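Local atomic coordinates of cytochrome P450 (Picrophilus torridus, PDB entry 2RFB), a protein that binds heme b and, as a member of the cytochrome P450 family, probably acts as a monooxygenase. Residues I113-Y127 against V140-F152. Residues are numbered along the deposited sequence; the frame is centred on the assembly and turned at random.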
ATOM      1  N   ILE A 113       4.377  17.106  -8.425  1.00 64.98           N
ATOM      2  CA  ILE A 113       5.718  17.161  -8.976  1.00 65.44           C
ATOM      3  C   ILE A 113       5.589  17.705 -10.395  1.00 67.18           C
ATOM      4  O   ILE A 113       4.818  17.169 -11.190  1.00 67.53           O
ATOM      5  CB  ILE A 113       6.406  15.760  -9.007  1.00 65.10           C
ATOM      6  CG1 ILE A 113       6.556  15.158  -7.601  1.00 63.38           C
ATOM      7  CG2 ILE A 113       7.746  15.820  -9.775  1.00 63.50           C
ATOM      8  CD1 ILE A 113       7.532  15.918  -6.676  1.00 61.31           C
ATOM      9  N   PRO A 114       6.314  18.792 -10.716  1.00 68.46           N
ATOM     10  CA  PRO A 114       6.338  19.325 -12.074  1.00 69.37           C
ATOM     11  C   PRO A 114       6.730  18.334 -13.158  1.00 70.78           C
ATOM     12  O   PRO A 114       7.520  17.412 -12.930  1.00 71.33           O
ATOM     13  CB  PRO A 114       7.379  20.426 -11.975  1.00 69.42           C
ATOM     14  CG  PRO A 114       7.197  20.936 -10.565  1.00 68.78           C
ATOM     15  CD  PRO A 114       7.099  19.639  -9.804  1.00 68.57           C
ATOM     16  N   ASP A 115       6.150  18.535 -14.337  1.00 72.30           N
ATOM     17  CA  ASP A 115       6.519  17.817 -15.560  1.00 73.20           C
ATOM     18  C   ASP A 115       8.032  17.697 -15.709  1.00 73.11           C
ATOM     19  O   ASP A 115       8.563  16.595 -15.827  1.00 73.43           O
ATOM     20  CB  ASP A 115       5.933  18.549 -16.789  1.00 73.94           C
ATOM     21  CG  ASP A 115       4.483  18.131 -17.102  1.00 76.08           C
ATOM     22  OD1 ASP A 115       3.820  17.472 -16.241  1.00 76.51           O
ATOM     23  OD2 ASP A 115       4.019  18.466 -18.223  1.00 75.14           O
ATOM     24  N   SER A 116       8.721  18.840 -15.708  1.00 72.92           N
ATOM     25  CA  SER A 116      10.178  18.876 -15.916  1.00 72.18           C
ATOM     26  C   SER A 116      11.028  18.151 -14.840  1.00 71.79           C
ATOM     27  O   SER A 116      12.253  18.075 -14.970  1.00 72.16           O
ATOM     28  CB  SER A 116      10.649  20.323 -16.076  1.00 72.10           C
ATOM     29  OG  SER A 116      10.248  21.124 -14.976  1.00 72.28           O
ATOM     30  N   ASP A 117      10.389  17.624 -13.798  1.00 70.40           N
ATOM     31  CA  ASP A 117      11.106  16.988 -12.696  1.00 69.61           C
ATOM     32  C   ASP A 117      10.771  15.526 -12.609  1.00 68.55           C
ATOM     33  O   ASP A 117      11.277  14.799 -11.758  1.00 67.60           O
ATOM     34  CB  ASP A 117      10.802  17.691 -11.374  1.00 69.07           C
ATOM     35  CG  ASP A 117      11.598  18.956 -11.215  1.00 71.22           C
ATOM     36  OD1 ASP A 117      12.700  19.037 -11.843  1.00 71.88           O
ATOM     37  OD2 ASP A 117      11.129  19.873 -10.483  1.00 71.81           O
ATOM     38  N   MET A 118       9.917  15.114 -13.531  1.00 68.47           N
ATOM     39  CA  MET A 118       9.397  13.769 -13.599  1.00 68.32           C
ATOM     40  C   MET A 118      10.501  12.713 -13.742  1.00 66.76           C
ATOM     41  O   MET A 118      10.501  11.752 -12.977  1.00 67.43           O
ATOM     42  CB  MET A 118       8.352  13.684 -14.711  1.00 69.01           C
ATOM     43  CG  MET A 118       7.096  12.892 -14.387  1.00 74.06           C
ATOM     44  SD  MET A 118       6.626  12.899 -12.641  1.00 82.67           S
ATOM     45  CE  MET A 118       5.792  14.471 -12.573  1.00 83.23           C
ATOM     46  N   PRO A 119      11.444  12.877 -14.691  1.00 65.82           N
ATOM     47  CA  PRO A 119      12.500  11.840 -14.755  1.00 65.48           C
ATOM     48  C   PRO A 119      13.268  11.624 -13.433  1.00 65.22           C
ATOM     49  O   PRO A 119      13.500  10.471 -13.031  1.00 65.99           O
ATOM     50  CB  PRO A 119      13.439  12.331 -15.888  1.00 65.01           C
ATOM     51  CG  PRO A 119      12.629  13.300 -16.693  1.00 64.28           C
ATOM     52  CD  PRO A 119      11.620  13.910 -15.746  1.00 65.90           C
ATOM     53  N   LEU A 120      13.635  12.701 -12.757  1.00 64.81           N
ATOM     54  CA  LEU A 120      14.392  12.597 -11.529  1.00 65.53           C
ATOM     55  C   LEU A 120      13.520  12.061 -10.392  1.00 66.40           C
ATOM     56  O   LEU A 120      13.969  11.213  -9.599  1.00 65.88           O
ATOM     57  CB  LEU A 120      14.988  13.943 -11.158  1.00 65.68           C
ATOM     58  CG  LEU A 120      15.693  14.008  -9.809  1.00 66.82           C
ATOM     59  CD1 LEU A 120      16.983  13.192  -9.860  1.00 68.04           C
ATOM     60  CD2 LEU A 120      15.962  15.461  -9.417  1.00 66.48           C
ATOM     61  N   PHE A 121      12.272  12.533 -10.324  1.00 66.68           N
ATOM     62  CA  PHE A 121      11.348  12.002  -9.333  1.00 67.75           C
ATOM     63  C   PHE A 121      11.193  10.481  -9.439  1.00 68.31           C
ATOM     64  O   PHE A 121      11.149   9.786  -8.439  1.00 67.76           O
ATOM     65  CB  PHE A 121       9.989  12.717  -9.378  1.00 67.72           C
ATOM     66  CG  PHE A 121       8.984  12.168  -8.399  1.00 65.18           C
ATOM     67  CD1 PHE A 121       9.021  12.553  -7.071  1.00 65.55           C
ATOM     68  CD2 PHE A 121       8.002  11.275  -8.819  1.00 64.07           C
ATOM     69  CE1 PHE A 121       8.101  12.059  -6.135  1.00 64.62           C
ATOM     70  CE2 PHE A 121       7.064  10.779  -7.906  1.00 66.54           C
ATOM     71  CZ  PHE A 121       7.113  11.169  -6.562  1.00 66.00           C
ATOM     72  N   LYS A 122      11.144   9.971 -10.652  1.00 69.45           N
ATOM     73  CA  LYS A 122      10.985   8.535 -10.831  1.00 70.74           C
ATOM     74  C   LYS A 122      12.250   7.766 -10.400  1.00 70.28           C
ATOM     75  O   LYS A 122      12.154   6.700  -9.786  1.00 71.46           O
ATOM     76  CB  LYS A 122      10.617   8.213 -12.285  1.00 71.39           C
ATOM     77  CG  LYS A 122       9.208   8.650 -12.742  1.00 74.03           C
ATOM     78  CD  LYS A 122       9.283   8.869 -14.278  1.00 79.06           C
ATOM     79  CE  LYS A 122       7.934   8.794 -15.038  1.00 80.37           C
ATOM     80  NZ  LYS A 122       8.172   8.609 -16.554  1.00 78.76           N
ATOM     81  N   LEU A 123      13.426   8.304 -10.688  1.00 69.51           N
ATOM     82  CA  LEU A 123      14.670   7.687 -10.221  1.00 69.17           C
ATOM     83  C   LEU A 123      14.715   7.703  -8.682  1.00 69.18           C
ATOM     84  O   LEU A 123      14.891   6.672  -8.039  1.00 69.94           O
ATOM     85  CB  LEU A 123      15.876   8.391 -10.835  1.00 68.94           C
ATOM     86  CG  LEU A 123      17.204   7.639 -10.968  1.00 69.76           C
ATOM     87  CD1 LEU A 123      17.127   6.468 -11.940  1.00 68.00           C
ATOM     88  CD2 LEU A 123      18.294   8.615 -11.425  1.00 69.29           C
ATOM     89  N   TRP A 124      14.483   8.861  -8.088  1.00 68.61           N
ATOM     90  CA  TRP A 124      14.443   8.975  -6.652  1.00 68.10           C
ATOM     91  C   TRP A 124      13.407   8.043  -6.069  1.00 68.73           C
ATOM     92  O   TRP A 124      13.693   7.266  -5.153  1.00 69.21           O
ATOM     93  CB  TRP A 124      14.131  10.415  -6.274  1.00 67.06           C
ATOM     94  CG  TRP A 124      14.152  10.714  -4.826  1.00 65.40           C
ATOM     95  CD1 TRP A 124      15.236  10.739  -4.003  1.00 65.10           C
ATOM     96  CD2 TRP A 124      13.030  11.078  -4.019  1.00 65.21           C
ATOM     97  NE1 TRP A 124      14.864  11.097  -2.730  1.00 62.74           N
ATOM     98  CE2 TRP A 124      13.517  11.326  -2.716  1.00 63.91           C
ATOM     99  CE3 TRP A 124      11.667  11.244  -4.278  1.00 61.56           C
ATOM    100  CZ2 TRP A 124      12.691  11.713  -1.678  1.00 65.33           C
ATOM    101  CZ3 TRP A 124      10.866  11.637  -3.265  1.00 64.38           C
ATOM    102  CH2 TRP A 124      11.368  11.861  -1.963  1.00 65.08           C
ATOM    103  N   SER A 125      12.193   8.102  -6.582  1.00 69.53           N
ATOM    104  CA  SER A 125      11.161   7.145  -6.148  1.00 70.12           C
ATOM    105  C   SER A 125      11.638   5.644  -6.165  1.00 69.96           C
ATOM    106  O   SER A 125      11.479   4.926  -5.186  1.00 68.94           O
ATOM    107  CB  SER A 125       9.887   7.348  -6.960  1.00 69.70           C
ATOM    108  OG  SER A 125       9.025   6.222  -6.807  1.00 74.05           O
ATOM    109  N   ASP A 126      12.260   5.195  -7.246  1.00 70.69           N
ATOM    110  CA  ASP A 126      12.837   3.841  -7.273  1.00 72.29           C
ATOM    111  C   ASP A 126      13.849   3.547  -6.158  1.00 72.45           C
ATOM    112  O   ASP A 126      13.765   2.504  -5.490  1.00 73.76           O
ATOM    113  CB  ASP A 126      13.516   3.576  -8.611  1.00 72.96           C
ATOM    114  CG  ASP A 126      12.656   2.794  -9.564  1.00 75.80           C
ATOM    115  OD1 ASP A 126      11.527   2.348  -9.179  1.00 76.69           O
ATOM    116  OD2 ASP A 126      13.130   2.633 -10.726  1.00 80.85           O
ATOM    117  N   TYR A 127      14.804   4.438  -5.949  1.00 71.15           N
ATOM    118  CA  TYR A 127      15.714   4.275  -4.826  1.00 71.14           C
ATOM    119  C   TYR A 127      15.026   4.161  -3.474  1.00 72.41           C
ATOM    120  O   TYR A 127      15.489   3.430  -2.591  1.00 73.55           O
ATOM    121  CB  TYR A 127      16.683   5.448  -4.760  1.00 69.55           C
ATOM    122  CG  TYR A 127      17.794   5.401  -5.784  1.00 67.67           C
ATOM    123  CD1 TYR A 127      17.756   6.206  -6.911  1.00 64.63           C
ATOM    124  CD2 TYR A 127      18.874   4.550  -5.623  1.00 67.28           C
ATOM    125  CE1 TYR A 127      18.771   6.201  -7.832  1.00 65.66           C
ATOM    126  CE2 TYR A 127      19.915   4.527  -6.558  1.00 68.04           C
ATOM    127  CZ  TYR A 127      19.841   5.350  -7.658  1.00 67.21           C
ATOM    128  OH  TYR A 127      20.834   5.318  -8.583  1.00 66.90           O
ATOM    129  N   VAL A 140      21.405  11.159  -6.148  1.00 62.76           N
ATOM    130  CA  VAL A 140      20.064  11.345  -6.644  1.00 62.43           C
ATOM    131  C   VAL A 140      19.148  11.903  -5.562  1.00 62.90           C
ATOM    132  O   VAL A 140      18.359  12.811  -5.818  1.00 63.53           O
ATOM    133  CB  VAL A 140      19.563  10.035  -7.262  1.00 62.52           C
ATOM    134  CG1 VAL A 140      18.065   9.907  -7.202  1.00 60.76           C
ATOM    135  CG2 VAL A 140      20.094   9.938  -8.698  1.00 61.59           C
ATOM    136  N   ASN A 141      19.279  11.383  -4.346  1.00 62.68           N
ATOM    137  CA  ASN A 141      18.570  11.923  -3.204  1.00 61.93           C
ATOM    138  C   ASN A 141      18.920  13.402  -2.985  1.00 62.47           C
ATOM    139  O   ASN A 141      18.075  14.186  -2.555  1.00 63.19           O
ATOM    140  CB  ASN A 141      18.928  11.134  -1.961  1.00 61.60           C
ATOM    141  CG  ASN A 141      18.016  11.424  -0.792  1.00 59.49           C
ATOM    142  OD1 ASN A 141      18.462  11.883   0.233  1.00 58.38           O
ATOM    143  ND2 ASN A 141      16.737  11.126  -0.931  1.00 61.96           N
ATOM    144  N   ASN A 142      20.155  13.790  -3.255  1.00 61.37           N
ATOM    145  CA  ASN A 142      20.526  15.141  -2.927  1.00 61.24           C
ATOM    146  C   ASN A 142      19.939  16.049  -3.973  1.00 61.91           C
ATOM    147  O   ASN A 142      19.499  17.155  -3.671  1.00 62.53           O
ATOM    148  CB  ASN A 142      22.042  15.313  -2.850  1.00 60.58           C
ATOM    149  CG  ASN A 142      22.603  14.937  -1.507  1.00 59.04           C
ATOM    150  OD1 ASN A 142      23.785  14.651  -1.380  1.00 61.48           O
ATOM    151  ND2 ASN A 142      21.777  14.961  -0.492  1.00 58.79           N
ATOM    152  N   ARG A 143      19.934  15.554  -5.209  1.00 62.15           N
ATOM    153  CA  ARG A 143      19.346  16.248  -6.314  1.00 61.96           C
ATOM    154  C   ARG A 143      17.843  16.378  -6.137  1.00 62.40           C
ATOM    155  O   ARG A 143      17.324  17.475  -6.312  1.00 63.39           O
ATOM    156  CB  ARG A 143      19.679  15.555  -7.613  1.00 62.00           C
ATOM    157  CG  ARG A 143      20.262  16.518  -8.651  1.00 63.55           C
ATOM    158  CD  ARG A 143      20.782  15.795  -9.849  1.00 64.44           C
ATOM    159  NE  ARG A 143      21.162  16.748 -10.875  1.00 67.32           N
ATOM    160  CZ  ARG A 143      20.418  17.081 -11.926  1.00 67.90           C
ATOM    161  NH1 ARG A 143      19.219  16.542 -12.125  1.00 66.61           N
ATOM    162  NH2 ARG A 143      20.887  17.976 -12.784  1.00 68.99           N
ATOM    163  N   MET A 144      17.143  15.309  -5.763  1.00 61.95           N
ATOM    164  CA  MET A 144      15.700  15.401  -5.633  1.00 62.53           C
ATOM    165  C   MET A 144      15.255  16.339  -4.510  1.00 62.61           C
ATOM    166  O   MET A 144      14.290  17.073  -4.663  1.00 63.10           O
ATOM    167  CB  MET A 144      15.067  14.030  -5.421  1.00 63.58           C
ATOM    168  CG  MET A 144      13.507  14.011  -5.589  1.00 64.73           C
ATOM    169  SD  MET A 144      12.985  14.774  -7.164  1.00 68.23           S
ATOM    170  CE  MET A 144      11.699  15.862  -6.572  1.00 67.73           C
ATOM    171  N   VAL A 145      15.964  16.296  -3.384  1.00 61.93           N
ATOM    172  CA  VAL A 145      15.636  17.063  -2.193  1.00 60.48           C
ATOM    173  C   VAL A 145      15.853  18.524  -2.510  1.00 60.47           C
ATOM    174  O   VAL A 145      15.064  19.389  -2.174  1.00 60.83           O
ATOM    175  CB  VAL A 145      16.502  16.581  -0.987  1.00 60.29           C
ATOM    176  CG1 VAL A 145      16.626  17.605   0.104  1.00 58.34           C
ATOM    177  CG2 VAL A 145      15.930  15.313  -0.436  1.00 58.55           C
ATOM    178  N   SER A 146      16.937  18.802  -3.185  1.00 60.39           N
ATOM    179  CA  SER A 146      17.125  20.128  -3.712  1.00 59.66           C
ATOM    180  C   SER A 146      15.897  20.612  -4.534  1.00 59.49           C
ATOM    181  O   SER A 146      15.329  21.645  -4.215  1.00 59.60           O
ATOM    182  CB  SER A 146      18.403  20.187  -4.500  1.00 58.24           C
ATOM    183  OG  SER A 146      18.609  21.522  -4.891  1.00 60.48           O
ATOM    184  N   ARG A 147      15.464  19.873  -5.553  1.00 59.64           N
ATOM    185  CA  ARG A 147      14.267  20.274  -6.315  1.00 59.96           C
ATOM    186  C   ARG A 147      13.042  20.405  -5.418  1.00 59.69           C
ATOM    187  O   ARG A 147      12.265  21.341  -5.559  1.00 59.40           O
ATOM    188  CB  ARG A 147      13.944  19.309  -7.467  1.00 59.91           C
ATOM    189  CG  ARG A 147      14.668  19.569  -8.775  1.00 62.19           C
ATOM    190  CD  ARG A 147      14.485  21.001  -9.345  1.00 66.35           C
ATOM    191  NE  ARG A 147      13.078  21.420  -9.386  1.00 68.92           N
ATOM    192  CZ  ARG A 147      12.660  22.688  -9.419  1.00 71.44           C
ATOM    193  NH1 ARG A 147      13.537  23.708  -9.430  1.00 72.05           N
ATOM    194  NH2 ARG A 147      11.351  22.940  -9.450  1.00 70.89           N
ATOM    195  N   LEU A 148      12.888  19.477  -4.486  1.00 59.65           N
ATOM    196  CA  LEU A 148      11.756  19.506  -3.564  1.00 60.56           C
ATOM    197  C   LEU A 148      11.592  20.846  -2.863  1.00 61.11           C
ATOM    198  O   LEU A 148      10.473  21.343  -2.711  1.00 61.64           O
ATOM    199  CB  LEU A 148      11.858  18.386  -2.523  1.00 60.09           C
ATOM    200  CG  LEU A 148      11.377  17.010  -2.995  1.00 61.85           C
ATOM    201  CD1 LEU A 148      11.490  15.992  -1.873  1.00 61.51           C
ATOM    202  CD2 LEU A 148       9.917  17.037  -3.541  1.00 63.11           C
ATOM    203  N   LEU A 149      12.710  21.418  -2.437  1.00 61.30           N
ATOM    204  CA  LEU A 149      12.696  22.656  -1.711  1.00 62.18           C
ATOM    205  C   LEU A 149      12.260  23.803  -2.611  1.00 62.85           C
ATOM    206  O   LEU A 149      11.557  24.703  -2.177  1.00 62.86           O
ATOM    207  CB  LEU A 149      14.073  22.921  -1.089  1.00 61.99           C
ATOM    208  CG  LEU A 149      14.507  21.948   0.032  1.00 62.21           C
ATOM    209  CD1 LEU A 149      15.871  22.330   0.582  1.00 61.26           C
ATOM    210  CD2 LEU A 149      13.494  21.847   1.178  1.00 58.69           C
ATOM    211  N   GLU A 150      12.668  23.765  -3.872  1.00 64.11           N
ATOM    212  CA  GLU A 150      12.193  24.742  -4.844  1.00 65.25           C
ATOM    213  C   GLU A 150      10.675  24.614  -5.051  1.00 65.82           C
ATOM    214  O   GLU A 150       9.972  25.600  -5.086  1.00 66.05           O
ATOM    215  CB  GLU A 150      12.977  24.622  -6.158  1.00 65.25           C
ATOM    216  CG  GLU A 150      14.084  25.707  -6.434  1.00 66.27           C
ATOM    217  CD  GLU A 150      14.614  26.467  -5.191  1.00 68.16           C
ATOM    218  OE1 GLU A 150      14.972  25.828  -4.163  1.00 66.66           O
ATOM    219  OE2 GLU A 150      14.709  27.726  -5.263  1.00 68.49           O
ATOM    220  N   ILE A 151      10.167  23.396  -5.125  1.00 66.94           N
ATOM    221  CA  ILE A 151       8.759  23.199  -5.391  1.00 68.21           C
ATOM    222  C   ILE A 151       7.921  23.706  -4.234  1.00 69.87           C
ATOM    223  O   ILE A 151       6.968  24.467  -4.438  1.00 70.40           O
ATOM    224  CB  ILE A 151       8.452  21.742  -5.644  1.00 68.01           C
ATOM    225  CG1 ILE A 151       9.179  21.295  -6.911  1.00 66.93           C
ATOM    226  CG2 ILE A 151       6.952  21.548  -5.760  1.00 66.86           C
ATOM    227  CD1 ILE A 151       9.563  19.842  -6.896  1.00 67.44           C
ATOM    228  N   PHE A 152       8.305  23.319  -3.021  1.00 71.41           N
ATOM    229  CA  PHE A 152       7.642  23.806  -1.819  1.00 73.07           C
ATOM    230  C   PHE A 152       7.420  25.317  -1.804  1.00 74.52           C
ATOM    231  O   PHE A 152       6.488  25.803  -1.158  1.00 74.55           O
ATOM    232  CB  PHE A 152       8.390  23.368  -0.563  1.00 72.70           C
ATOM    233  CG  PHE A 152       7.955  22.034  -0.047  1.00 72.92           C
ATOM    234  CD1 PHE A 152       8.814  20.949  -0.072  1.00 72.78           C
ATOM    235  CD2 PHE A 152       6.671  21.852   0.444  1.00 73.75           C
ATOM    236  CE1 PHE A 152       8.401  19.733   0.386  1.00 72.48           C
ATOM    237  CE2 PHE A 152       6.256  20.621   0.901  1.00 73.63           C
ATOM    238  CZ  PHE A 152       7.117  19.567   0.869  1.00 72.89           C
TER
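Met144 and Trp124 cross with their side chains at about a right angle, Met144 CG lying over one face of the indole, 3.4 Å from Trp124 CD2. Met144 CB stands over the same face, 3.6 Å from the centroid of the five-membered ring, which meets the geometry of a CH-pi contact. The sulfur takes a more oblique Met-aromatic position, because the bend at chi2 carries Met144 SD toward Leu120 CD2 (3.8 Å); chi3 then directs CE, which nears Ile113 CD1. With CG anti to the backbone N (chi1 -176°), Trp124 swings its ring across to helix 140-152 and fits as a knob among Val140, Asn141, Met144 and Leu148. Val140 returns the fit, lodged between Leu120, Leu123, Trp124 and Tyr127; its CG2 touches Leu123 CD2 at 3.5 Å while CG1 leans on the tyrosine ring. These reciprocal knobs join helices 118-129 and 136-153, which correspond by their order to helices F and G, the pair that covers the distal side of the heme in P450s. Their segment axes approach to 9.4 Å with N-to-C directions 127° apart, and the Phe121 side chain is about 10 Å from the heme. Ile186 of helix 175-206 also touches Trp124. Were Trp124 an alanine, Met144 would probably lose the face it rests on, with a gap opened beside Leu148. Near the other end, Asp117 and Arg147 form a salt bridge: Arg147 NE reaches Asp117 OD2 at 2.7 Å, on the syn side but out of the carboxylate plane, in a bent hydrogen bond. Arg147 NH2 adds a weak bond to that same oxygen, so the pairing does not use both carboxylate oxygens; the planes, 40° apart, are not coplanar either. Next to it, Ile151 CD1 packs against Pro114 CD at 3.8 Å.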